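Alpha/beta hydrolase fold protein (Chitinophaga pinensis, PDB 4PW0) probably acts as a serine-type hydrolase of the alpha/beta hydrolase superfamily, its natural substrate being unknown. Local coordinates at residues G100-D105 and P124-K129; L39-H44 and R64-F69; A87-A92 and Q117-I122; I130-A135 and H224-V229. All coordinates share one frame; numbering follows the deposited sequence. Where two conformers were deposited one is given.

All four contacts belong to one alpha/beta hydrolase core. Contacts 1, 2 and 4 each join neighbouring parallel strands of the same sheet, 1 and 4 sharing strand 127-133; contact 3 joins two helices that pack beside it. Contacts 2 and 4 are buried, with the chemistry of a sheet interior: backbone hydrogen bonds, completed by waters at the strand ends, flanked by aliphatic and aromatic side chains. Contact 3, also buried, has no hydrogen bond across it and relies on van der Waals packing. Contact 1 lies where its two strands begin, partly open to solvent, and alone has a salt bridge between its two segments. M119 of contact 3 reaches F104 and I127 of contact 1 and F42 of contact 2.

Contact 1 of 4, residues G100-D105 and P124-K129; sequences GIRYFD and PDMIRK
R128 grips the carboxylate of D105 between the beginnings of strands 104-109 and 127-133. With CG anti to the backbone N (chi1 -174°), the chain runs toward the acid. CB starts it 3.2 Å from OD1 of D105, and CG passes 3.3 Å from OH of Y103, whose ring crosses the arginine at roughly a right angle. CD, 3.8 Å from D105 OD1, also nears Y103 OH before a bend at chi3 turns the guanidinium side-on: NE meets D105 OD1 at 2.9 Å, nearly straight, and NH2 meets OD2 at 2.7 Å, both on syn lone pairs. The two flat groups are 23° from coplanar, as suits such a two-pronged salt bridge. OD1 also takes the backbone N of K129 on its anti side at 2.9 Å, so three donors hold the carboxylate. A leucine in place of R128 would probably leave the charge of D105 without its mate and the carboxylate freer to turn. F104 N donates to M126 O at 3.0 Å and F104 O receives R128 N at 2.9 Å, while M126 O also sits over one face of the phenylalanine ring. The side chains of F104 and I127 both pack on M119 of helix 111-122, the crossover of this beta-alpha-beta unit; helix 85-98 also touches F104, and D105 bonds through its backbone to strand 39-42.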
loop_
_atom_site.group_PDB
_atom_site.type_symbol
_atom_site.label_atom_id
_atom_site.label_comp_id
_atom_site.label_asym_id
_atom_site.label_seq_id
_atom_site.Cartn_x
_atom_site.Cartn_y
_atom_site.Cartn_z
ATOM N N GLY A 100 32.694 4.923 0.295
ATOM C CA GLY A 100 32.870 4.499 1.688
ATOM C C GLY A 100 31.582 4.025 2.365
ATOM O O GLY A 100 31.524 3.914 3.603
ATOM N N ILE A 101 30.546 3.755 1.550
ATOM C CA ILE A 101 29.250 3.372 2.101
ATOM C C ILE A 101 29.176 1.856 2.112
ATOM O O ILE A 101 29.296 1.223 1.070
ATOM C CB ILE A 101 28.094 4.023 1.323
ATOM C CG1 ILE A 101 28.226 5.548 1.364
ATOM C CG2 ILE A 101 26.754 3.524 1.846
ATOM C CD1 ILE A 101 27.344 6.289 0.385
ATOM N N ARG A 102 29.014 1.283 3.311
ATOM C CA ARG A 102 29.059 -0.157 3.579
ATOM C C ARG A 102 27.714 -0.796 3.855
ATOM O O ARG A 102 27.594 -2.011 3.836
ATOM C CB ARG A 102 29.926 -0.420 4.843
ATOM C CG ARG A 102 31.358 0.103 4.784
ATOM C CD ARG A 102 32.019 -0.194 3.438
ATOM N NE ARG A 102 32.814 -1.430 3.423
ATOM C CZ ARG A 102 32.673 -2.456 2.567
ATOM N NH1 ARG A 102 31.711 -2.475 1.623
ATOM N NH2 ARG A 102 33.491 -3.505 2.673
ATOM N N TYR A 103 26.730 0.039 4.196
ATOM C CA TYR A 103 25.415 -0.451 4.634
ATOM C C TYR A 103 24.423 0.641 4.280
ATOM O O TYR A 103 24.609 1.823 4.629
ATOM C CB TYR A 103 25.427 -0.693 6.127
ATOM C CG TYR A 103 24.224 -1.449 6.682
ATOM C CD1 TYR A 103 23.865 -2.706 6.175
ATOM C CD2 TYR A 103 23.460 -0.906 7.713
ATOM C CE1 TYR A 103 22.791 -3.408 6.700
ATOM C CE2 TYR A 103 22.398 -1.596 8.245
ATOM C CZ TYR A 103 22.068 -2.830 7.740
ATOM O OH TYR A 103 21.008 -3.485 8.312
ATOM N N PHE A 104 23.366 0.264 3.552
ATOM C CA PHE A 104 22.521 1.302 2.984
ATOM C C PHE A 104 21.170 0.706 2.610
ATOM O O PHE A 104 21.031 -0.490 2.489
ATOM C CB PHE A 104 23.208 1.921 1.742
ATOM C CG PHE A 104 23.721 0.909 0.750
ATOM C CD1 PHE A 104 25.006 0.389 0.869
ATOM C CD2 PHE A 104 22.943 0.458 -0.304
ATOM C CE1 PHE A 104 25.504 -0.532 -0.030
ATOM C CE2 PHE A 104 23.433 -0.451 -1.207
ATOM C CZ PHE A 104 24.729 -0.953 -1.078
ATOM N N ASP A 105 20.188 1.583 2.467
ATOM C CA ASP A 105 18.904 1.204 1.886
ATOM C C ASP A 105 18.992 1.470 0.378
ATOM O O ASP A 105 19.812 2.265 -0.092
ATOM C CB ASP A 105 17.790 2.055 2.483
ATOM C CG ASP A 105 17.596 1.814 3.967
ATOM O OD1 ASP A 105 17.683 0.634 4.423
ATOM O OD2 ASP A 105 17.261 2.805 4.661
ATOM N N PRO A 124 23.782 -9.366 0.110
ATOM C CA PRO A 124 22.706 -9.142 1.074
ATOM C C PRO A 124 23.088 -8.327 2.286
ATOM O O PRO A 124 22.284 -7.544 2.784
ATOM C CB PRO A 124 22.290 -10.551 1.495
ATOM C CG PRO A 124 23.476 -11.398 1.176
ATOM C CD PRO A 124 24.045 -10.806 -0.077
ATOM N N ASP A 125 24.318 -8.499 2.801
ATOM C CA ASP A 125 24.685 -7.865 4.030
ATOM C C ASP A 125 24.994 -6.369 3.904
ATOM O O ASP A 125 25.118 -5.676 4.930
ATOM C CB ASP A 125 25.888 -8.603 4.627
ATOM C CG ASP A 125 25.560 -10.036 5.044
ATOM O OD1 ASP A 125 24.367 -10.403 5.173
ATOM O OD2 ASP A 125 26.519 -10.803 5.279
HETATM N N MSE A 126 25.087 -5.858 2.665
HETATM C CA MSE A 126 25.300 -4.429 2.471
HETATM C C MSE A 126 23.995 -3.634 2.397
HETATM O O MSE A 126 24.024 -2.419 2.504
HETATM C CB MSE A 126 26.051 -4.196 1.156
HETATM C CG MSE A 126 27.478 -4.757 1.342
HETATM SE SE MSE A 126 28.566 -4.498 -0.296
HETATM C CE MSE A 126 28.822 -2.767 0.307
ATOM N N ILE A 127 22.856 -4.334 2.257
ATOM C CA ILE A 127 21.546 -3.683 2.097
ATOM C C ILE A 127 20.699 -3.925 3.352
ATOM O O ILE A 127 20.630 -5.060 3.857
ATOM C CB ILE A 127 20.842 -4.231 0.842
ATOM C CG1 ILE A 127 21.589 -3.753 -0.414
ATOM C CG2 ILE A 127 19.385 -3.761 0.786
ATOM C CD1 ILE A 127 21.122 -4.390 -1.693
ATOM N N ARG A 128 20.043 -2.873 3.831
ATOM C CA ARG A 128 19.100 -2.982 4.904
ATOM C C ARG A 128 17.665 -3.170 4.355
ATOM O O ARG A 128 17.124 -4.282 4.430
ATOM C CB ARG A 128 19.227 -1.794 5.833
ATOM C CG ARG A 128 18.353 -1.951 7.057
ATOM C CD ARG A 128 18.326 -0.726 7.961
ATOM N NE ARG A 128 17.715 0.427 7.318
ATOM C CZ ARG A 128 17.055 1.395 7.944
ATOM N NH1 ARG A 128 16.921 1.391 9.277
ATOM N NH2 ARG A 128 16.496 2.376 7.227
ATOM N N LYS A 129 17.080 -2.096 3.802
ATOM C CA LYS A 129 15.713 -2.193 3.258
ATOM C C LYS A 129 15.736 -1.869 1.770
ATOM O O LYS A 129 16.617 -1.156 1.276
ATOM C CB LYS A 129 14.796 -1.194 3.967
ATOM C CG LYS A 129 14.668 -1.464 5.477
ATOM C CD LYS A 129 13.672 -0.528 6.149
ATOM C CE LYS A 129 13.661 -0.646 7.626
ATOM N NZ LYS A 129 12.722 0.190 8.364
#

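Contact 2 of 4, residues L39-H44 and R64-F69; sequences LICFQH and RQLIIF
F69 brings its ring to F42 by a first torsion that sets CG between the backbone N and the carbonyl carbon (chi1 77°), while F42 holds CG anti to its own carbonyl carbon (chi1 -59°). The edge of F69 thereby meets the face of F42 in an offset T-shaped pair, centroids 5.3 Å apart and planes at 88°, with F69 CZ 3.7 Å from F42 CD2. A92 of helix 85-98 packs against both rings; its small methyl leaves room for them.

Upstream, strands 39-42 and 66-69 run parallel. L39 N donates to Q65 O, I67 N to L39 O, and C41 N to I67 O, each at 2.9 Å. L39 and L66 lie side by side and point the same way, and C41, small enough for this face, rests SG 3.8 Å from L66 CD2 and CB against I68 CG2.

Farther along, water takes over the bridging. One molecule donates a hydrogen bond to C41 O at 2.6 Å and accepts from F69 N; a second accepts from Q43 N and donates to F69 O at 3.0 Å, lying also over a face of the F69 ring. The chemistry therefore changes along the strands, from direct backbone hydrogen bonds flanked by aliphatic side chains to water-mediated backbone bonds beside the aromatic pair; the loop that follows strand 39-42 is where hydrolases of this fold commonly supply part of the oxyanion hole.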
loop_
_atom_site.group_PDB
_atom_site.type_symbol
_atom_site.label_atom_id
_atom_site.label_comp_id
_atom_site.label_asym_id
_atom_site.label_seq_id
_atom_site.Cartn_x
_atom_site.Cartn_y
_atom_site.Cartn_z
ATOM N N LEU A 39 20.135 6.291 1.594
ATOM C CA LEU A 39 19.278 5.632 0.600
ATOM C C LEU A 39 19.948 5.844 -0.746
ATOM O O LEU A 39 20.120 6.994 -1.203
ATOM C CB LEU A 39 17.911 6.294 0.598
ATOM C CG LEU A 39 16.956 5.747 -0.452
ATOM C CD1 LEU A 39 16.632 4.277 -0.220
ATOM C CD2 LEU A 39 15.688 6.589 -0.483
ATOM N N ILE A 40 20.316 4.750 -1.388
ATOM C CA ILE A 40 20.911 4.790 -2.734
ATOM C C ILE A 40 19.806 4.489 -3.766
ATOM O O ILE A 40 19.096 3.503 -3.637
ATOM C CB ILE A 40 22.021 3.738 -2.938
ATOM C CG1 ILE A 40 22.999 3.687 -1.751
ATOM C CG2 ILE A 40 22.764 3.984 -4.253
ATOM C CD1 ILE A 40 23.712 4.989 -1.488
ATOM N N CYS A 41 19.696 5.344 -4.760
ATOM C CA CYS A 41 18.628 5.312 -5.753
ATOM C C CYS A 41 19.143 4.877 -7.106
ATOM O O CYS A 41 20.201 5.337 -7.563
ATOM C CB CYS A 41 17.950 6.688 -5.866
ATOM S SG CYS A 41 17.229 7.258 -4.325
ATOM N N PHE A 42 18.384 4.021 -7.770
ATOM C CA PHE A 42 18.754 3.383 -9.025
ATOM C C PHE A 42 17.710 3.684 -10.083
ATOM O O PHE A 42 16.536 3.393 -9.894
ATOM C CB PHE A 42 18.919 1.865 -8.870
ATOM C CG PHE A 42 19.964 1.464 -7.855
ATOM C CD1 PHE A 42 19.707 1.541 -6.500
ATOM C CD2 PHE A 42 21.197 0.976 -8.273
ATOM C CE1 PHE A 42 20.658 1.158 -5.551
ATOM C CE2 PHE A 42 22.148 0.605 -7.327
ATOM C CZ PHE A 42 21.890 0.721 -5.985
ATOM N N GLN A 43 18.160 4.290 -11.163
ATOM C CA GLN A 43 17.275 4.970 -12.132
ATOM C C GLN A 43 16.638 4.065 -13.191
ATOM O O GLN A 43 17.080 2.930 -13.433
ATOM C CB GLN A 43 18.076 6.116 -12.777
ATOM C CG GLN A 43 17.345 7.133 -13.637
ATOM C CD GLN A 43 16.190 7.806 -12.951
ATOM O OE1 GLN A 43 15.198 7.168 -12.532
ATOM N NE2 GLN A 43 16.326 9.124 -12.751
ATOM N N HIS A 44 15.589 4.589 -13.825
ATOM C CA HIS A 44 14.901 3.911 -14.929
ATOM C C HIS A 44 15.600 3.919 -16.257
ATOM O O HIS A 44 16.609 4.599 -16.420
ATOM C CB HIS A 44 13.504 4.548 -15.087
ATOM C CG HIS A 44 13.483 5.928 -15.699
ATOM N ND1 HIS A 44 13.598 6.145 -17.049
ATOM C CD2 HIS A 44 13.258 7.151 -15.161
ATOM C CE1 HIS A 44 13.507 7.442 -17.308
ATOM N NE2 HIS A 44 13.265 8.066 -16.190
ATOM N N ARG A 64 16.983 11.404 5.619
ATOM C CA ARG A 64 18.173 10.596 5.395
ATOM C C ARG A 64 18.976 11.212 4.275
ATOM O O ARG A 64 18.469 11.987 3.459
ATOM C CB ARG A 64 17.813 9.140 5.027
ATOM C CG ARG A 64 17.203 8.991 3.633
ATOM C CD ARG A 64 15.963 8.131 3.613
ATOM N NE ARG A 64 14.824 8.798 4.189
ATOM C CZ ARG A 64 14.219 8.455 5.339
ATOM N NH1 ARG A 64 14.628 7.397 6.016
ATOM N NH2 ARG A 64 13.219 9.180 5.789
ATOM N N GLN A 65 20.241 10.810 4.207
ATOM C CA GLN A 65 21.071 11.148 3.063
ATOM C C GLN A 65 20.564 10.316 1.885
ATOM O O GLN A 65 20.371 9.099 2.050
ATOM C CB GLN A 65 22.530 10.802 3.369
ATOM C CG GLN A 65 23.503 11.208 2.279
ATOM C CD GLN A 65 24.917 10.809 2.616
ATOM O OE1 GLN A 65 25.178 10.237 3.677
ATOM N NE2 GLN A 65 25.841 11.124 1.726
ATOM N N LEU A 66 20.462 10.939 0.731
ATOM C CA LEU A 66 19.988 10.272 -0.474
ATOM C C LEU A 66 21.016 10.468 -1.570
ATOM O O LEU A 66 21.441 11.598 -1.848
ATOM C CB LEU A 66 18.646 10.876 -0.842
ATOM C CG LEU A 66 17.778 10.207 -1.860
ATOM C CD1 LEU A 66 16.290 10.457 -1.721
ATOM C CD2 LEU A 66 18.215 10.791 -3.201
ATOM N N ILE A 67 21.440 9.374 -2.193
ATOM C CA ILE A 67 22.393 9.405 -3.268
ATOM C C ILE A 67 21.681 9.003 -4.558
ATOM O O ILE A 67 21.057 7.938 -4.630
ATOM C CB ILE A 67 23.575 8.416 -3.020
ATOM C CG1 ILE A 67 24.317 8.743 -1.714
ATOM C CG2 ILE A 67 24.499 8.359 -4.228
ATOM C CD1 ILE A 67 25.119 9.975 -1.799
ATOM N N ILE A 68 21.756 9.878 -5.542
ATOM C CA ILE A 68 21.375 9.586 -6.921
ATOM C C ILE A 68 22.636 9.547 -7.743
ATOM O O ILE A 68 23.581 10.338 -7.487
ATOM C CB ILE A 68 20.325 10.569 -7.493
ATOM C CG1 ILE A 68 20.729 12.052 -7.304
ATOM C CG2 ILE A 68 18.947 10.292 -6.878
ATOM C CD1 ILE A 68 19.856 13.028 -8.058
ATOM N N PHE A 69 22.727 8.635 -8.684
ATOM C CA PHE A 69 23.923 8.474 -9.489
ATOM C C PHE A 69 23.644 8.029 -10.889
ATOM O O PHE A 69 22.618 7.372 -11.152
ATOM C CB PHE A 69 24.930 7.513 -8.805
ATOM C CG PHE A 69 24.575 6.051 -8.919
ATOM C CD1 PHE A 69 23.545 5.493 -8.150
ATOM C CD2 PHE A 69 25.263 5.245 -9.771
ATOM C CE1 PHE A 69 23.228 4.151 -8.284
ATOM C CE2 PHE A 69 24.967 3.900 -9.911
ATOM C CZ PHE A 69 23.932 3.346 -9.160
HETATM O O HOH W 1 20.303 7.176 -9.414
HETATM O O HOH W 2 21.265 4.654 -11.175
#

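Contact 3 of 4, residues A87-A92 and Q117-I122; sequences AMTADA and QYMAHI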
loop_
_atom_site.group_PDB
_atom_site.type_symbol
_atom_site.label_atom_id
_atom_site.label_comp_id
_atom_site.label_asym_id
_atom_site.label_seq_id
_atom_site.Cartn_x
_atom_site.Cartn_y
_atom_site.Cartn_z
ATOM N N ALA A 87 26.166 -7.063 -14.501
ATOM C CA ALA A 87 27.295 -6.133 -14.614
ATOM C C ALA A 87 26.974 -4.736 -14.100
ATOM O O ALA A 87 27.777 -4.079 -13.476
ATOM C CB ALA A 87 27.798 -6.080 -16.054
HETATM N N MSE A 88 25.737 -4.283 -14.378
HETATM C CA MSE A 88 25.330 -2.988 -13.819
HETATM C C MSE A 88 25.328 -2.961 -12.327
HETATM O O MSE A 88 25.627 -1.937 -11.699
HETATM C CB MSE A 88 23.931 -2.626 -14.314
HETATM C CG MSE A 88 23.889 -2.414 -15.827
HETATM SE SE MSE A 88 22.045 -2.020 -16.394
HETATM C CE MSE A 88 22.367 -2.015 -18.281
ATOM N N THR A 89 25.007 -4.099 -11.721
ATOM C CA THR A 89 25.013 -4.257 -10.279
ATOM C C THR A 89 26.458 -4.228 -9.752
ATOM O O THR A 89 26.719 -3.551 -8.769
ATOM C CB THR A 89 24.305 -5.568 -9.864
ATOM O OG1 THR A 89 22.971 -5.594 -10.399
ATOM C CG2 THR A 89 24.232 -5.679 -8.367
ATOM N N ALA A 90 27.368 -4.953 -10.418
ATOM C CA ALA A 90 28.781 -4.929 -10.021
ATOM C C ALA A 90 29.370 -3.525 -10.118
ATOM O O ALA A 90 30.097 -3.053 -9.216
ATOM C CB ALA A 90 29.581 -5.884 -10.926
ATOM N N ASP A 91 28.998 -2.813 -11.185
ATOM C CA ASP A 91 29.465 -1.441 -11.376
ATOM C C ASP A 91 28.931 -0.511 -10.285
ATOM O O ASP A 91 29.653 0.298 -9.682
ATOM C CB ASP A 91 29.104 -0.904 -12.752
ATOM C CG ASP A 91 29.806 -1.659 -13.910
ATOM O OD1 ASP A 91 30.885 -2.319 -13.639
ATOM O OD2 ASP A 91 29.331 -1.578 -15.072
ATOM N N ALA A 92 27.638 -0.631 -9.983
ATOM C CA ALA A 92 27.095 0.169 -8.927
ATOM C C ALA A 92 27.782 -0.074 -7.592
ATOM O O ALA A 92 28.024 0.835 -6.826
ATOM C CB ALA A 92 25.580 -0.052 -8.779
ATOM N N GLN A 117 17.149 -5.946 -6.846
ATOM C CA GLN A 117 16.881 -7.374 -6.573
ATOM C C GLN A 117 18.184 -8.190 -6.695
ATOM O O GLN A 117 18.504 -8.991 -5.830
ATOM C CB GLN A 117 15.878 -7.941 -7.533
ATOM C CG GLN A 117 14.459 -7.412 -7.392
ATOM C CD GLN A 117 13.586 -7.934 -8.509
ATOM O OE1 GLN A 117 13.330 -9.140 -8.593
ATOM N NE2 GLN A 117 13.093 -7.038 -9.340
ATOM N N TYR A 118 18.911 -7.980 -7.787
ATOM C CA TYR A 118 20.140 -8.711 -8.016
ATOM C C TYR A 118 21.163 -8.375 -6.923
ATOM O O TYR A 118 21.869 -9.263 -6.409
ATOM C CB TYR A 118 20.677 -8.458 -9.430
ATOM C CG TYR A 118 21.724 -9.476 -9.816
ATOM C CD1 TYR A 118 21.350 -10.759 -10.142
ATOM C CD2 TYR A 118 23.057 -9.187 -9.786
ATOM C CE1 TYR A 118 22.282 -11.740 -10.435
ATOM C CE2 TYR A 118 24.017 -10.175 -10.078
ATOM C CZ TYR A 118 23.624 -11.424 -10.415
ATOM O OH TYR A 118 24.575 -12.395 -10.706
HETATM N N MSE A 119 21.260 -7.109 -6.544
HETATM C CA MSE A 119 22.195 -6.677 -5.498
HETATM C C MSE A 119 21.884 -7.321 -4.179
HETATM O O MSE A 119 22.793 -7.715 -3.426
HETATM C CB MSE A 119 22.183 -5.147 -5.337
HETATM C CG MSE A 119 23.406 -4.638 -4.576
HETATM SE SE MSE A 119 23.436 -2.707 -4.413
HETATM C CE MSE A 119 23.966 -2.361 -6.230
ATOM N N ALA A 120 20.604 -7.434 -3.853
ATOM C CA ALA A 120 20.222 -8.072 -2.612
ATOM C C ALA A 120 20.593 -9.555 -2.612
ATOM O O ALA A 120 20.870 -10.136 -1.526
ATOM C CB ALA A 120 18.711 -7.911 -2.393
ATOM N N HIS A 121 20.577 -10.164 -3.780
ATOM C CA HIS A 121 21.002 -11.537 -3.944
ATOM C C HIS A 121 22.505 -11.730 -3.738
ATOM O O HIS A 121 22.931 -12.624 -2.960
ATOM C CB HIS A 121 20.575 -12.120 -5.300
ATOM C CG HIS A 121 21.141 -13.473 -5.558
ATOM N ND1 HIS A 121 20.893 -14.547 -4.735
ATOM C CD2 HIS A 121 21.980 -13.915 -6.523
ATOM C CE1 HIS A 121 21.557 -15.601 -5.184
ATOM N NE2 HIS A 121 22.221 -15.247 -6.272
ATOM N N ILE A 122 23.308 -10.867 -4.371
ATOM C CA ILE A 122 24.756 -11.057 -4.326
ATOM C C ILE A 122 25.451 -10.437 -3.123
ATOM O O ILE A 122 26.564 -10.889 -2.743
ATOM C CB ILE A 122 25.472 -10.674 -5.646
ATOM C CG1 ILE A 122 25.404 -9.187 -5.960
ATOM C CG2 ILE A 122 24.973 -11.557 -6.788
ATOM C CD1 ILE A 122 26.351 -8.766 -7.076
#
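Helices 85-98 and 111-122 meet through T89 and M119, whose CA atoms are 6.1 Å apart. The axes of the short segments 87-92 and 117-122 approach to 9.5 Å and cross at -70°, so the helices share one crossing point and no long seam. Each turn is held by its own backbone bonds, and none passes between the helices.

T89 fills the crossing with a small branched side chain. Its methyl CG2, anti to the backbone N, touches M119 CA and CB, both at 3.7 Å, meets I122 CD1 at 4.0 Å, and lies in the plane of the Y118 ring, at its edge. The other branch, OG1, comes 3.6 Å from Y118 CD2, but its hydrogen bond goes back to V85 O within its own helix. Threonine suits the site because one branch packs while the other is satisfied locally. With a serine here, the methyl would be gone, and M119 and I122 would probably face a gap at the point where the helices come together.

M119, a selenomethionine in this crystal, leaves its helix with CG anti to the backbone N (chi1 -163°) and then bends at chi3 (-75°), carrying CE past the backbone O of T89 to the methyl of A92 at 3.8 Å. An alanine leaves room for that flexible tip, and L93 of helix 85-98 also touches M119. The contact is thus a matter of shape: methyl groups and an aromatic edge fit together without a directional bond, joining the helix that follows the probable nucleophile elbow to its neighbour.

Contact 4 of 4, residues I130-A135 and H224-V229; sequences IIIVGA and HPVFVV
I130 and V226 face each other obliquely across strands 127-133 and 226-231, with I130 CB 4.1 Å from V226 CG2. V226 holds CG1 anti to the backbone N (chi1 -176°), which brings it within 3.9 Å of CD1 of I132, the next residue on that face; the valine is thus shared by two isoleucines. At the beginning of the pair I130 CD1 lies against CB of H224 at 3.8 Å, and the imidazole NE2 bonds to P124 O. I130 and I132 look to V116 of helix 111-122, whereas I131, V133 and F227 turn to helix 269-282. There I131 CG2 meets F227 CD2 obliquely at 4.2 Å, and V133 CG2 stands 4.3 Å from V229 CB. Beta-branched isoleucine and valine favour the extended backbone, and their hydrocarbon surfaces suit burial under helices.

Five backbone bonds fix the parallel register, from I130 N to P225 O at 3.0 Å through F227 N to I130 O at 2.8 Å. The last is G134 N to V229 O; glycine suits its positive phi (59°). Direct backbone bonds thus run the length of the pair, and at the end of strand 127-133 a water joins them, tying V229 O to A135 N near the probable Ser-His-Asp triad.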
loop_
_atom_site.group_PDB
_atom_site.type_symbol
_atom_site.label_atom_id
_atom_site.label_comp_id
_atom_site.label_asym_id
_atom_site.label_seq_id
_atom_site.Cartn_x
_atom_site.Cartn_y
_atom_site.Cartn_z
ATOM N N ILE A 130 14.713 -2.377 1.088
ATOM C CA ILE A 130 14.619 -2.284 -0.372
ATOM C C ILE A 130 13.265 -1.697 -0.774
ATOM O O ILE A 130 12.222 -2.139 -0.286
ATOM C CB ILE A 130 14.730 -3.689 -0.990
ATOM C CG1 ILE A 130 16.027 -4.375 -0.544
ATOM C CG2 ILE A 130 14.578 -3.682 -2.495
ATOM C CD1 ILE A 130 16.103 -5.825 -0.981
ATOM N N ILE A 131 13.297 -0.737 -1.711
ATOM C CA ILE A 131 12.078 -0.228 -2.363
ATOM C C ILE A 131 12.185 -0.539 -3.855
ATOM O O ILE A 131 13.203 -0.219 -4.472
ATOM C CB ILE A 131 11.917 1.280 -2.158
ATOM C CG1 ILE A 131 11.908 1.617 -0.671
ATOM C CG2 ILE A 131 10.651 1.773 -2.854
ATOM C CD1 ILE A 131 12.439 3.002 -0.379
ATOM N N ILE A 132 11.140 -1.156 -4.413
ATOM C CA ILE A 132 11.052 -1.511 -5.821
ATOM C C ILE A 132 9.840 -0.782 -6.383
ATOM O O ILE A 132 8.730 -0.984 -5.892
ATOM C CB ILE A 132 10.909 -3.024 -6.048
ATOM C CG1 ILE A 132 12.110 -3.766 -5.510
ATOM C CG2 ILE A 132 10.667 -3.317 -7.531
ATOM C CD1 ILE A 132 11.949 -5.264 -5.485
ATOM N N VAL A 133 10.063 0.021 -7.417
ATOM C CA VAL A 133 8.978 0.766 -8.080
ATOM C C VAL A 133 8.935 0.354 -9.538
ATOM O O VAL A 133 9.967 0.373 -10.211
ATOM C CB VAL A 133 9.170 2.280 -7.989
ATOM C CG1 VAL A 133 8.002 3.010 -8.613
ATOM C CG2 VAL A 133 9.419 2.704 -6.549
ATOM N N GLY A 134 7.754 -0.001 -10.044
ATOM C CA GLY A 134 7.618 -0.190 -11.477
ATOM C C GLY A 134 8.528 -1.252 -12.059
ATOM O O GLY A 134 9.164 -1.007 -13.109
ATOM N N ALA A 135 8.614 -2.420 -11.444
ATOM C CA ALA A 135 9.513 -3.455 -11.933
ATOM C C ALA A 135 8.870 -4.837 -11.883
ATOM O O ALA A 135 7.635 -4.948 -11.921
ATOM C CB ALA A 135 10.857 -3.381 -11.223
ATOM N N HIS A 224 15.198 -9.432 3.064
ATOM C CA HIS A 224 15.106 -8.074 3.524
ATOM C C HIS A 224 13.669 -7.561 3.544
ATOM O O HIS A 224 12.841 -8.039 2.776
ATOM C CB HIS A 224 15.848 -7.137 2.571
ATOM C CG HIS A 224 17.272 -7.509 2.351
ATOM N ND1 HIS A 224 17.643 -8.602 1.599
ATOM C CD2 HIS A 224 18.411 -6.913 2.764
ATOM C CE1 HIS A 224 18.964 -8.686 1.605
ATOM N NE2 HIS A 224 19.448 -7.671 2.290
ATOM N N PRO A 225 13.373 -6.579 4.395
ATOM C CA PRO A 225 12.103 -5.849 4.202
ATOM C C PRO A 225 12.088 -5.161 2.819
ATOM O O PRO A 225 13.069 -4.511 2.433
ATOM C CB PRO A 225 12.118 -4.806 5.308
ATOM C CG PRO A 225 13.212 -5.221 6.252
ATOM C CD PRO A 225 14.210 -5.941 5.408
ATOM N N VAL A 226 10.978 -5.323 2.107
ATOM C CA VAL A 226 10.824 -4.744 0.777
ATOM C C VAL A 226 9.520 -3.981 0.726
ATOM O O VAL A 226 8.490 -4.444 1.254
ATOM C CB VAL A 226 10.826 -5.832 -0.331
ATOM C CG1 VAL A 226 10.771 -5.202 -1.724
ATOM C CG2 VAL A 226 12.075 -6.703 -0.220
ATOM N N PHE A 227 9.531 -2.850 0.017
ATOM C CA PHE A 227 8.309 -2.106 -0.256
ATOM C C PHE A 227 8.174 -2.035 -1.772
ATOM O O PHE A 227 9.072 -1.485 -2.452
ATOM C CB PHE A 227 8.440 -0.724 0.339
ATOM C CG PHE A 227 7.287 0.193 0.073
ATOM C CD1 PHE A 227 5.977 -0.295 -0.001
ATOM C CD2 PHE A 227 7.503 1.540 -0.090
ATOM C CE1 PHE A 227 4.902 0.566 -0.183
ATOM C CE2 PHE A 227 6.436 2.406 -0.261
ATOM C CZ PHE A 227 5.149 1.919 -0.350
ATOM N N VAL A 228 7.100 -2.617 -2.308
ATOM C CA VAL A 228 6.896 -2.729 -3.762
ATOM C C VAL A 228 5.751 -1.766 -4.103
ATOM O O VAL A 228 4.666 -1.879 -3.537
ATOM C CB VAL A 228 6.502 -4.153 -4.166
ATOM C CG1 VAL A 228 6.259 -4.222 -5.652
ATOM C CG2 VAL A 228 7.545 -5.195 -3.752
ATOM N N VAL A 229 6.002 -0.873 -5.061
ATOM C CA VAL A 229 5.004 0.113 -5.511
ATOM C C VAL A 229 4.771 -0.057 -7.018
ATOM O O VAL A 229 5.708 -0.240 -7.821
ATOM C CB VAL A 229 5.493 1.543 -5.230
ATOM C CG1 VAL A 229 4.574 2.601 -5.843
ATOM C CG2 VAL A 229 5.645 1.760 -3.737
HETATM O O HOH W 3 7.090 -2.848 -8.924
#